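Local coordinates for protein probable translation initiation factor eIF-2B subunit beta (Schizosaccharomyces pombe, PDB 5B04) that acts as a component of the eIF2B complex, which catalyses the exchange of GDP for GTP on the gamma subunit of initiation factor eIF2, at residues N208-T213 with S275-V280; T269-M274 with A306-T311. All blocks are in the same frame, centred on the assembly; numbering follows the deposited sequence.

Contact 1 (N208-T213 with S275-V280); sequences NEIILT and SRVNKV
Asn278 pairs with Ile210 twice, once through its backbone and once through its side chain. Asn278 N donates to Ile210 O at 3.0 Å, while Asn278 OD1 accepts Ile210 N, also at 3.0 Å, on a lone pair in the amide plane and with a nearly straight N-H (166°). Asn278 CG lies anti to its own carbonyl carbon (chi1 -66°), which turns the amide back over the strand start, stacked against the Glu209 carboxylate. Farther along, Leu212 N reaches Lys279 O at 3.0 Å, and the parallel pairing of strands 210-214 and 279-282 begins. Packing is close on the Leu212 face: Val277 CG1 meets Leu212 CB at 3.6 Å, and Leu212 CD2 runs alongside Val280 CG2. The other side is partly exposed: the Ile210 side chain lies beside Arg276 O, but the Arg276 side chain itself makes little contact with 208-213. On the Ile211 face, Glu209 OE2 forms a long, weak salt bridge to Lys279 NZ (3.4 Å); its stronger partner is Arg276 of a second copy of this subunit. With one carboxylate between two cations, this acidic group probably stays ionised and links the start of these two central strands to that second copy.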
ATOM      1  N   ASN C 208       6.785 -17.063   2.160  1.00 82.89           N
ATOM      2  CA  ASN C 208       6.194 -16.564   0.917  1.00 66.10           C
ATOM      3  C   ASN C 208       5.986 -15.050   0.871  1.00 65.15           C
ATOM      4  O   ASN C 208       5.343 -14.539  -0.045  1.00 75.80           O
ATOM      5  CB  ASN C 208       4.864 -17.272   0.647  1.00 51.61           C
ATOM      6  CG  ASN C 208       5.035 -18.760   0.415  1.00 79.85           C
ATOM      7  OD1 ASN C 208       5.058 -19.550   1.360  1.00 84.69           O
ATOM      8  ND2 ASN C 208       5.162 -19.151  -0.848  1.00 85.14           N
ATOM      9  N   GLU C 209       6.533 -14.335   1.848  1.00 75.09           N
ATOM     10  CA  GLU C 209       6.536 -12.878   1.798  1.00 69.55           C
ATOM     11  C   GLU C 209       7.646 -12.398   0.871  1.00 69.32           C
ATOM     12  O   GLU C 209       8.594 -13.133   0.595  1.00 63.49           O
ATOM     13  CB  GLU C 209       6.716 -12.274   3.195  1.00 59.57           C
ATOM     14  CG  GLU C 209       5.447 -12.227   4.032  1.00 79.80           C
ATOM     15  CD  GLU C 209       5.593 -11.342   5.258  1.00105.22           C
ATOM     16  OE1 GLU C 209       6.742 -11.104   5.688  1.00 89.87           O
ATOM     17  OE2 GLU C 209       4.561 -10.880   5.789  1.00113.24           O
ATOM     18  N   ILE C 210       7.523 -11.168   0.384  1.00 60.56           N
ATOM     19  CA  ILE C 210       8.556 -10.577  -0.456  1.00 51.56           C
ATOM     20  C   ILE C 210       9.183  -9.374   0.238  1.00 58.25           C
ATOM     21  O   ILE C 210       8.493  -8.417   0.590  1.00 55.94           O
ATOM     22  CB  ILE C 210       8.002 -10.150  -1.827  1.00 51.25           C
ATOM     23  CG1 ILE C 210       7.607 -11.382  -2.641  1.00 39.42           C
ATOM     24  CG2 ILE C 210       9.032  -9.327  -2.585  1.00 49.33           C
ATOM     25  CD1 ILE C 210       7.182 -11.066  -4.058  1.00 46.83           C
ATOM     26  N   ILE C 211      10.497  -9.432   0.432  1.00 48.40           N
ATOM     27  CA  ILE C 211      11.210  -8.391   1.162  1.00 51.95           C
ATOM     28  C   ILE C 211      12.142  -7.591   0.259  1.00 53.40           C
ATOM     29  O   ILE C 211      12.973  -8.159  -0.449  1.00 57.37           O
ATOM     30  CB  ILE C 211      12.034  -8.987   2.316  1.00 52.44           C
ATOM     31  CG1 ILE C 211      11.152  -9.878   3.191  1.00 44.64           C
ATOM     32  CG2 ILE C 211      12.679  -7.882   3.138  1.00 52.59           C
ATOM     33  CD1 ILE C 211       9.946  -9.166   3.764  1.00 64.64           C
ATOM     34  N   LEU C 212      11.997  -6.271   0.285  1.00 51.40           N
ATOM     35  CA  LEU C 212      12.896  -5.399  -0.458  1.00 50.93           C
ATOM     36  C   LEU C 212      13.981  -4.842   0.451  1.00 48.27           C
ATOM     37  O   LEU C 212      13.695  -4.285   1.512  1.00 42.01           O
ATOM     38  CB  LEU C 212      12.131  -4.249  -1.114  1.00 43.11           C
ATOM     39  CG  LEU C 212      13.016  -3.205  -1.801  1.00 45.20           C
ATOM     40  CD1 LEU C 212      13.782  -3.829  -2.959  1.00 37.81           C
ATOM     41  CD2 LEU C 212      12.197  -2.015  -2.274  1.00 58.38           C
ATOM     42  N   THR C 213      15.229  -5.002   0.031  1.00 40.49           N
ATOM     43  CA  THR C 213      16.355  -4.421   0.746  1.00 52.61           C
ATOM     44  C   THR C 213      17.301  -3.771  -0.253  1.00 60.21           C
ATOM     45  O   THR C 213      17.212  -4.022  -1.456  1.00 50.17           O
ATOM     46  CB  THR C 213      17.112  -5.473   1.578  1.00 49.29           C
ATOM     47  OG1 THR C 213      18.030  -4.815   2.460  1.00 60.01           O
ATOM     48  CG2 THR C 213      17.872  -6.428   0.672  1.00 53.65           C
ATOM     49  N   SER C 275       5.028  -2.762  -5.799  1.00 58.93           N
ATOM     50  CA  SER C 275       3.628  -3.158  -5.671  1.00 61.58           C
ATOM     51  C   SER C 275       3.459  -4.584  -5.150  1.00 60.68           C
ATOM     52  O   SER C 275       2.404  -4.935  -4.622  1.00 62.94           O
ATOM     53  CB  SER C 275       2.916  -3.014  -7.018  1.00 65.64           C
ATOM     54  OG  SER C 275       3.508  -3.845  -8.001  1.00 69.48           O
ATOM     55  N   ARG C 276       4.496  -5.403  -5.300  1.00 58.46           N
ATOM     56  CA  ARG C 276       4.439  -6.788  -4.848  1.00 54.24           C
ATOM     57  C   ARG C 276       5.366  -7.022  -3.658  1.00 40.97           C
ATOM     58  O   ARG C 276       5.714  -8.161  -3.348  1.00 50.65           O
ATOM     59  CB  ARG C 276       4.800  -7.742  -5.990  1.00 63.29           C
ATOM     60  CG  ARG C 276       4.047  -7.474  -7.284  1.00 77.49           C
ATOM     61  CD  ARG C 276       2.569  -7.817  -7.174  1.00 80.18           C
ATOM     62  NE  ARG C 276       2.266  -9.129  -7.743  1.00 95.71           N
ATOM     63  CZ  ARG C 276       2.035 -10.223  -7.025  1.00 87.34           C
ATOM     64  NH1 ARG C 276       2.065 -10.169  -5.700  1.00 80.70           N
ATOM     65  NH2 ARG C 276       1.768 -11.372  -7.631  1.00 78.46           N
ATOM     66  N   VAL C 277       5.764  -5.940  -2.997  1.00 41.37           N
ATOM     67  CA  VAL C 277       6.640  -6.034  -1.834  1.00 48.06           C
ATOM     68  C   VAL C 277       5.858  -5.846  -0.540  1.00 47.49           C
ATOM     69  O   VAL C 277       5.100  -4.885  -0.397  1.00 43.26           O
ATOM     70  CB  VAL C 277       7.776  -4.992  -1.888  1.00 43.62           C
ATOM     71  CG1 VAL C 277       8.614  -5.055  -0.619  1.00 50.06           C
ATOM     72  CG2 VAL C 277       8.647  -5.213  -3.112  1.00 41.06           C
ATOM     73  N   ASN C 278       6.049  -6.767   0.400  1.00 47.68           N
ATOM     74  CA  ASN C 278       5.382  -6.697   1.694  1.00 45.20           C
ATOM     75  C   ASN C 278       6.081  -5.749   2.659  1.00 43.18           C
ATOM     76  O   ASN C 278       5.439  -4.923   3.308  1.00 51.51           O
ATOM     77  CB  ASN C 278       5.292  -8.089   2.322  1.00 59.11           C
ATOM     78  CG  ASN C 278       4.401  -9.027   1.536  1.00 67.67           C
ATOM     79  OD1 ASN C 278       4.870 -10.004   0.953  1.00 59.22           O
ATOM     80  ND2 ASN C 278       3.105  -8.739   1.521  1.00 70.70           N
ATOM     81  N   LYS C 279       7.401  -5.875   2.755  1.00 55.71           N
ATOM     82  CA  LYS C 279       8.173  -5.112   3.728  1.00 48.47           C
ATOM     83  C   LYS C 279       9.500  -4.617   3.166  1.00 52.73           C
ATOM     84  O   LYS C 279      10.144  -5.299   2.368  1.00 57.34           O
ATOM     85  CB  LYS C 279       8.438  -5.960   4.976  1.00 54.16           C
ATOM     86  CG  LYS C 279       7.206  -6.259   5.812  1.00 80.86           C
ATOM     87  CD  LYS C 279       7.467  -7.386   6.797  1.00 64.64           C
ATOM     88  CE  LYS C 279       6.276  -7.599   7.716  1.00 88.71           C
ATOM     89  NZ  LYS C 279       4.998  -7.700   6.958  1.00 84.02           N
ATOM     90  N   VAL C 280       9.901  -3.425   3.592  1.00 48.54           N
ATOM     91  CA  VAL C 280      11.232  -2.909   3.300  1.00 49.11           C
ATOM     92  C   VAL C 280      12.113  -3.056   4.533  1.00 49.14           C
ATOM     93  O   VAL C 280      11.763  -2.588   5.617  1.00 61.83           O
ATOM     94  CB  VAL C 280      11.196  -1.430   2.862  1.00 56.09           C
ATOM     95  CG1 VAL C 280      12.531  -0.753   3.136  1.00 54.45           C
ATOM     96  CG2 VAL C 280      10.833  -1.322   1.395  1.00 39.65           C
TER

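Contact 2 (T269-M274 with A306-T311); sequences TIFAIM and ARHHAT
The carbonyl oxygen of Ala306, a residue whose CB lies 4.2 Å from Met274 CE, takes two backbone bonds: one from Thr311 N at 2.7 Å and a weak one from His309 N. The bond to Thr311, with a weak one from Ala310 N to Arg307 O, makes a Schellman motif that ends helix 299-308, Ala310 supplying the positive phi. This turn places His309 just beyond the helix, where its imidazole meets Met274 with a face and Phe271 with an edge. Met274 CB sits over the centre of that imidazole face, 3.5 Å from the ring centroid, a CH-pi contact only 12° off the normal. The edge of the same ring, led by His309 NE2, points at the face of Phe271 in a T-shaped pair, with centroids 4.6 Å apart and planes at 81°; NE2 lies toward the rim, 3.3 Å from Phe271 CZ. His308 completes the aromatic cluster obliquely, its ND1 3.6 Å from Phe271 CZ. Beyond CB, the Met274 chain bends at chi2 and chi3, which turns the sulfur toward Ala306 and brings CE to 3.6 Å from Thr311 CG2. The grip is apolar and aromatic across the two segments. An alanine in place of His309 would probably open a gap beside both residues, leaving the Phe271 face without its edge-on partner and Met274 CB without the ring it packs on. Met274 reaches onto Leu212 and Val280 of strands 210-214 and 279-282, Ala306 also leans on Val280, and Phe271 packs on Ala305 of helix 299-308, so the short helix 270-273 and the end of helix 299-308 lie next to each other over the same part of the sheet.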
ATOM      1  N   THR C 269      14.756   0.084 -10.886  1.00 42.66           N
ATOM      2  CA  THR C 269      13.667  -0.885 -10.886  1.00 50.78           C
ATOM      3  C   THR C 269      12.904  -0.903  -9.558  1.00 57.00           C
ATOM      4  O   THR C 269      11.878  -1.573  -9.435  1.00 58.32           O
ATOM      5  CB  THR C 269      14.198  -2.304 -11.184  1.00 43.50           C
ATOM      6  OG1 THR C 269      15.288  -2.221 -12.109  1.00 56.36           O
ATOM      7  CG2 THR C 269      13.103  -3.184 -11.775  1.00 60.27           C
ATOM      8  N   ILE C 270      13.402  -0.157  -8.577  1.00 43.69           N
ATOM      9  CA  ILE C 270      12.837  -0.159  -7.226  1.00 44.54           C
ATOM     10  C   ILE C 270      11.338   0.144  -7.194  1.00 52.81           C
ATOM     11  O   ILE C 270      10.566  -0.594  -6.580  1.00 64.49           O
ATOM     12  CB  ILE C 270      13.567   0.854  -6.321  1.00 43.78           C
ATOM     13  CG1 ILE C 270      14.984   0.366  -6.022  1.00 45.54           C
ATOM     14  CG2 ILE C 270      12.806   1.062  -5.021  1.00 52.87           C
ATOM     15  CD1 ILE C 270      15.809   1.342  -5.220  1.00 53.88           C
ATOM     16  N   PHE C 271      10.929   1.219  -7.859  1.00 49.61           N
ATOM     17  CA  PHE C 271       9.523   1.608  -7.887  1.00 49.61           C
ATOM     18  C   PHE C 271       8.670   0.559  -8.595  1.00 58.18           C
ATOM     19  O   PHE C 271       7.551   0.267  -8.170  1.00 60.08           O
ATOM     20  CB  PHE C 271       9.356   2.966  -8.575  1.00 49.65           C
ATOM     21  CG  PHE C 271       7.967   3.543  -8.467  1.00 51.91           C
ATOM     22  CD1 PHE C 271       6.967   3.162  -9.352  1.00 41.93           C
ATOM     23  CD2 PHE C 271       7.666   4.476  -7.489  1.00 51.79           C
ATOM     24  CE1 PHE C 271       5.697   3.694  -9.256  1.00 38.17           C
ATOM     25  CE2 PHE C 271       6.395   5.013  -7.390  1.00 49.46           C
ATOM     26  CZ  PHE C 271       5.410   4.621  -8.274  1.00 42.56           C
ATOM     27  N   ALA C 272       9.209  -0.004  -9.671  1.00 54.68           N
ATOM     28  CA  ALA C 272       8.461  -0.917 -10.531  1.00 42.25           C
ATOM     29  C   ALA C 272       7.989  -2.176  -9.807  1.00 52.03           C
ATOM     30  O   ALA C 272       6.941  -2.730 -10.137  1.00 74.60           O
ATOM     31  CB  ALA C 272       9.305  -1.299 -11.738  1.00 64.25           C
ATOM     32  N   ILE C 273       8.759  -2.623  -8.820  1.00 48.03           N
ATOM     33  CA  ILE C 273       8.459  -3.880  -8.140  1.00 45.49           C
ATOM     34  C   ILE C 273       7.866  -3.675  -6.748  1.00 49.33           C
ATOM     35  O   ILE C 273       7.559  -4.642  -6.051  1.00 50.94           O
ATOM     36  CB  ILE C 273       9.721  -4.762  -8.026  1.00 40.88           C
ATOM     37  CG1 ILE C 273      10.913  -3.945  -7.518  1.00 48.24           C
ATOM     38  CG2 ILE C 273      10.061  -5.372  -9.373  1.00 52.25           C
ATOM     39  CD1 ILE C 273      11.110  -3.985  -6.015  1.00 57.14           C
ATOM     40  N   MET C 274       7.698  -2.417  -6.355  1.00 44.45           N
ATOM     41  CA  MET C 274       7.225  -2.081  -5.015  1.00 45.22           C
ATOM     42  C   MET C 274       5.816  -2.604  -4.740  1.00 51.15           C
ATOM     43  O   MET C 274       5.454  -2.862  -3.592  1.00 60.90           O
ATOM     44  CB  MET C 274       7.259  -0.565  -4.813  1.00 46.02           C
ATOM     45  CG  MET C 274       7.312  -0.134  -3.360  1.00 56.18           C
ATOM     46  SD  MET C 274       8.925  -0.454  -2.622  1.00 70.66           S
ATOM     47  CE  MET C 274       8.448  -1.473  -1.237  1.00 45.00           C
ATOM     48  N   ALA C 306       8.339   3.313  -1.065  1.00 45.58           N
ATOM     49  CA  ALA C 306       7.640   2.500  -0.076  1.00 43.00           C
ATOM     50  C   ALA C 306       6.435   3.242   0.492  1.00 48.46           C
ATOM     51  O   ALA C 306       5.364   2.661   0.662  1.00 54.87           O
ATOM     52  CB  ALA C 306       8.584   2.094   1.041  1.00 36.73           C
ATOM     53  N   ARG C 307       6.620   4.525   0.786  1.00 51.86           N
ATOM     54  CA  ARG C 307       5.542   5.359   1.307  1.00 56.41           C
ATOM     55  C   ARG C 307       4.414   5.475   0.290  1.00 49.36           C
ATOM     56  O   ARG C 307       3.236   5.491   0.648  1.00 42.49           O
ATOM     57  CB  ARG C 307       6.070   6.749   1.672  1.00 52.96           C
ATOM     58  CG  ARG C 307       5.019   7.702   2.223  1.00 53.96           C
ATOM     59  CD  ARG C 307       4.442   7.195   3.534  1.00 81.80           C
ATOM     60  NE  ARG C 307       5.488   6.763   4.457  1.00 83.44           N
ATOM     61  CZ  ARG C 307       5.275   6.426   5.725  1.00 75.06           C
ATOM     62  NH1 ARG C 307       4.049   6.476   6.231  1.00 70.04           N
ATOM     63  NH2 ARG C 307       6.287   6.041   6.490  1.00 71.73           N
ATOM     64  N   HIS C 308       4.790   5.545  -0.982  1.00 47.29           N
ATOM     65  CA  HIS C 308       3.835   5.707  -2.070  1.00 49.15           C
ATOM     66  C   HIS C 308       2.968   4.465  -2.244  1.00 49.98           C
ATOM     67  O   HIS C 308       1.787   4.564  -2.576  1.00 57.39           O
ATOM     68  CB  HIS C 308       4.576   6.019  -3.372  1.00 52.42           C
ATOM     69  CG  HIS C 308       3.688   6.512  -4.471  1.00 59.84           C
ATOM     70  ND1 HIS C 308       3.309   5.719  -5.533  1.00 56.45           N
ATOM     71  CD2 HIS C 308       3.113   7.719  -4.680  1.00 51.51           C
ATOM     72  CE1 HIS C 308       2.536   6.416  -6.346  1.00 59.81           C
ATOM     73  NE2 HIS C 308       2.403   7.633  -5.852  1.00 65.81           N
ATOM     74  N   HIS C 309       3.562   3.299  -2.015  1.00 47.34           N
ATOM     75  CA  HIS C 309       2.851   2.034  -2.163  1.00 37.91           C
ATOM     76  C   HIS C 309       2.328   1.530  -0.822  1.00 45.98           C
ATOM     77  O   HIS C 309       1.861   0.394  -0.718  1.00 67.89           O
ATOM     78  CB  HIS C 309       3.761   0.980  -2.798  1.00 34.71           C
ATOM     79  CG  HIS C 309       4.154   1.288  -4.209  1.00 39.92           C
ATOM     80  ND1 HIS C 309       3.973   0.395  -5.243  1.00 47.92           N
ATOM     81  CD2 HIS C 309       4.720   2.389  -4.757  1.00 42.18           C
ATOM     82  CE1 HIS C 309       4.412   0.933  -6.367  1.00 35.73           C
ATOM     83  NE2 HIS C 309       4.870   2.142  -6.100  1.00 48.69           N
ATOM     84  N   ALA C 310       2.412   2.385   0.194  1.00 36.38           N
ATOM     85  CA  ALA C 310       1.981   2.057   1.553  1.00 43.31           C
ATOM     86  C   ALA C 310       2.670   0.803   2.088  1.00 41.87           C
ATOM     87  O   ALA C 310       2.050  -0.016   2.767  1.00 50.28           O
ATOM     88  CB  ALA C 310       0.467   1.892   1.606  1.00 37.74           C
ATOM     89  N   THR C 311       3.956   0.660   1.782  1.00 36.72           N
ATOM     90  CA  THR C 311       4.738  -0.475   2.255  1.00 41.09           C
ATOM     91  C   THR C 311       5.577  -0.085   3.471  1.00 54.47           C
ATOM     92  O   THR C 311       6.292   0.917   3.439  1.00 53.01           O
ATOM     93  CB  THR C 311       5.661  -1.021   1.149  1.00 48.00           C
ATOM     94  OG1 THR C 311       4.875  -1.407   0.015  1.00 63.78           O
ATOM     95  CG2 THR C 311       6.447  -2.227   1.649  1.00 44.64           C
TER

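Contacts 1 and 2 have centres about 9 Å apart and interlock along the chain, in the order 208-213, 269-274, 275-280, 306-311. Because 269-274 runs straight into 275-280, the short helix of contact 2 is followed, after a brief loop, by the strand of contact 1. Contact 1 joins two neighbouring parallel strands in the middle of the mixed sheet, and contact 2 fastens helices 270-273 and 299-308 on one face of it; Val280 CG2 and Met274 CE meet at 3.6 Å between them. This layering of helices on a parallel sheet is consistent with the Rossmann-like family. Both contacts also touch a second copy of the subunit, placing this corner of the fold at an assembly interface.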